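Long-range contact in Rna-binding protein with serine-rich domain 1 (Homo sapiens, PDB 4A8X), which binds RNA and serves as an auxiliary component of the exon junction complex deposited on mRNAs at splice junctions: residues V7-L12 / A50-E55. Sequence-based numbering, arbitrary orientation.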
loop_
_atom_site.group_PDB
_atom_site.type_symbol
_atom_site.label_atom_id
_atom_site.label_comp_id
_atom_site.label_asym_id
_atom_site.label_seq_id
_atom_site.Cartn_x
_atom_site.Cartn_y
_atom_site.Cartn_z
ATOM N N VAL A 7 5.610 -19.313 10.244
ATOM C CA VAL A 7 4.390 -18.938 9.531
ATOM C C VAL A 7 4.709 -18.223 8.196
ATOM O O VAL A 7 5.691 -17.462 8.113
ATOM C CB VAL A 7 3.478 -18.012 10.393
ATOM C CG1 VAL A 7 3.188 -18.636 11.803
ATOM C CG2 VAL A 7 4.078 -16.647 10.544
ATOM N N HIS A 8 3.887 -18.481 7.171
ATOM C CA HIS A 8 3.975 -17.770 5.880
ATOM C C HIS A 8 2.948 -16.635 5.905
ATOM O O HIS A 8 1.770 -16.845 6.211
ATOM C CB HIS A 8 3.674 -18.734 4.720
ATOM C CG HIS A 8 3.612 -18.079 3.370
ATOM N ND1 HIS A 8 2.467 -17.488 2.885
ATOM C CD2 HIS A 8 4.546 -17.950 2.394
ATOM C CE1 HIS A 8 2.694 -17.030 1.657
ATOM N NE2 HIS A 8 3.951 -17.286 1.339
ATOM N N ILE A 9 3.396 -15.439 5.618
ATOM C CA ILE A 9 2.522 -14.277 5.490
ATOM C C ILE A 9 2.384 -13.895 4.015
ATOM O O ILE A 9 3.387 -13.659 3.344
ATOM C CB ILE A 9 3.115 -13.051 6.239
ATOM C CG1 ILE A 9 3.474 -13.406 7.681
ATOM C CG2 ILE A 9 2.166 -11.871 6.183
ATOM C CD1 ILE A 9 2.340 -14.083 8.479
ATOM N N GLY A 10 1.144 -13.832 3.522
ATOM C CA GLY A 10 0.880 -13.609 2.108
ATOM C C GLY A 10 0.097 -12.326 1.847
ATOM O O GLY A 10 -0.512 -11.756 2.759
ATOM N N ARG A 11 0.123 -11.889 0.592
ATOM C CA ARG A 11 -0.614 -10.704 0.130
ATOM C C ARG A 11 -0.079 -9.389 0.721
ATOM O O ARG A 11 -0.828 -8.473 1.020
ATOM C CB ARG A 11 -2.111 -10.861 0.435
ATOM C CG ARG A 11 -2.832 -11.994 -0.334
ATOM C CD ARG A 11 -3.013 -11.674 -1.847
ATOM N NE ARG A 11 -3.847 -10.484 -2.105
ATOM C CZ ARG A 11 -3.767 -9.705 -3.195
ATOM N NH1 ARG A 11 -2.889 -9.970 -4.161
ATOM N NH2 ARG A 11 -4.558 -8.637 -3.312
ATOM N N LEU A 12 1.224 -9.304 0.888
ATOM C CA LEU A 12 1.842 -8.093 1.384
ATOM C C LEU A 12 1.892 -7.101 0.237
ATOM O O LEU A 12 2.346 -7.466 -0.864
ATOM C CB LEU A 12 3.265 -8.396 1.882
ATOM C CG LEU A 12 3.384 -9.313 3.114
ATOM C CD1 LEU A 12 4.856 -9.536 3.562
ATOM C CD2 LEU A 12 2.582 -8.732 4.300
ATOM N N ALA A 50 6.301 -13.152 3.204
ATOM C CA ALA A 50 7.390 -13.337 4.156
ATOM C C ALA A 50 7.190 -14.615 4.974
ATOM O O ALA A 50 6.057 -15.045 5.202
ATOM C CB ALA A 50 7.488 -12.143 5.104
ATOM N N TYR A 51 8.292 -15.220 5.415
ATOM C CA TYR A 51 8.193 -16.249 6.449
ATOM C C TYR A 51 8.679 -15.653 7.762
ATOM O O TYR A 51 9.685 -14.917 7.803
ATOM C CB TYR A 51 9.021 -17.473 6.103
ATOM C CG TYR A 51 8.593 -18.198 4.867
ATOM C CD1 TYR A 51 7.710 -19.269 4.944
ATOM C CD2 TYR A 51 9.081 -17.836 3.624
ATOM C CE1 TYR A 51 7.326 -19.970 3.799
ATOM C CE2 TYR A 51 8.713 -18.545 2.465
ATOM C CZ TYR A 51 7.826 -19.608 2.580
ATOM O OH TYR A 51 7.423 -20.311 1.475
ATOM N N VAL A 52 7.947 -15.943 8.830
ATOM C CA VAL A 52 8.333 -15.512 10.168
ATOM C C VAL A 52 8.393 -16.732 11.110
ATOM O O VAL A 52 7.425 -17.494 11.221
ATOM C CB VAL A 52 7.359 -14.433 10.709
ATOM C CG1 VAL A 52 7.730 -14.040 12.120
ATOM C CG2 VAL A 52 7.393 -13.180 9.787
ATOM N N GLU A 53 9.529 -16.922 11.769
ATOM C CA GLU A 53 9.680 -18.034 12.708
ATOM C C GLU A 53 9.771 -17.489 14.114
ATOM O O GLU A 53 10.620 -16.642 14.396
ATOM C CB GLU A 53 10.921 -18.869 12.379
ATOM C CG GLU A 53 11.173 -19.933 13.416
ATOM C CD GLU A 53 12.254 -20.904 13.022
ATOM O OE1 GLU A 53 13.436 -20.617 13.306
ATOM O OE2 GLU A 53 11.914 -21.965 12.448
ATOM N N PHE A 54 8.892 -17.981 14.985
ATOM C CA PHE A 54 8.844 -17.547 16.370
ATOM C C PHE A 54 9.636 -18.518 17.240
ATOM O O PHE A 54 10.037 -19.595 16.789
ATOM C CB PHE A 54 7.412 -17.468 16.866
ATOM C CG PHE A 54 6.608 -16.378 16.222
ATOM C CD1 PHE A 54 6.656 -15.069 16.730
ATOM C CD2 PHE A 54 5.807 -16.647 15.113
ATOM C CE1 PHE A 54 5.915 -14.053 16.143
ATOM C CE2 PHE A 54 5.077 -15.622 14.485
ATOM C CZ PHE A 54 5.125 -14.310 15.014
ATOM N N GLU A 55 9.851 -18.120 18.484
ATOM C CA GLU A 55 10.564 -18.929 19.452
ATOM C C GLU A 55 9.759 -20.146 19.921
ATOM O O GLU A 55 10.336 -21.189 20.276
ATOM C CB GLU A 55 10.936 -18.034 20.645
ATOM C CG GLU A 55 11.761 -18.732 21.662
ATOM C CD GLU A 55 12.061 -17.877 22.891
ATOM O OE1 GLU A 55 11.364 -16.844 23.128
ATOM O OE2 GLU A 55 13.011 -18.260 23.612
#
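Strand 7-10 runs antiparallel to 50-54, with Val7 opposite Val52 and Ile9 opposite Ala50 as hydrogen-bonded pairs on either side of the non-hydrogen-bonded pair His8 and Tyr51. Val7 N gives its hydrogen to Val52 O (2.7 Å) and Val7 O receives that of Val52 N; Ile9 N reaches Ala50 O almost straight, 177° at the hydrogen, and Ala50 N returns a longer bond to Ile9 O (3.0 Å). Between these bonds Tyr51 CA lies 3.2 Å from Val7 O, a CA-H...O contact. His8 and Tyr51 share one face of the sheet and form an edge-to-face pair, planes at 74°. The imidazole presents its CD2 edge to the phenol face, CD2 standing 3.7 Å from Tyr51 CZ and set toward the ring's rim. A His8 chi1 of 175° turns CG away from its own N and helps set CD2 over the Tyr51 ring. The His8 ring also meets that of Tyr49, while Trp86 of the C-terminal tail touches Tyr51. These are the first and third strands, in chain order, of an RNA recognition motif, neighbours at the middle of its sheet, and the aromatic face is the one that RRMs commonly use for RNA. Replacing Tyr51 by an alanine would probably strip the His8 CD2 edge of the ring face it packs against and open a gap on this side of the sheet. The opposite face is apolar and faces the helices. Val7 CG2 lies alongside Val52 CB (4.0 Å) and at the edge of the Phe54 ring, 4.2 Å from CE2; Val52 CG1 sits over one face of that ring. Val7 and Phe54 both continue onto helix 57-67, at Leu64 and Ala63 respectively. Past the strand end, Leu12 folds back and brings CD1 to 4.0 Å from Ala50 CB.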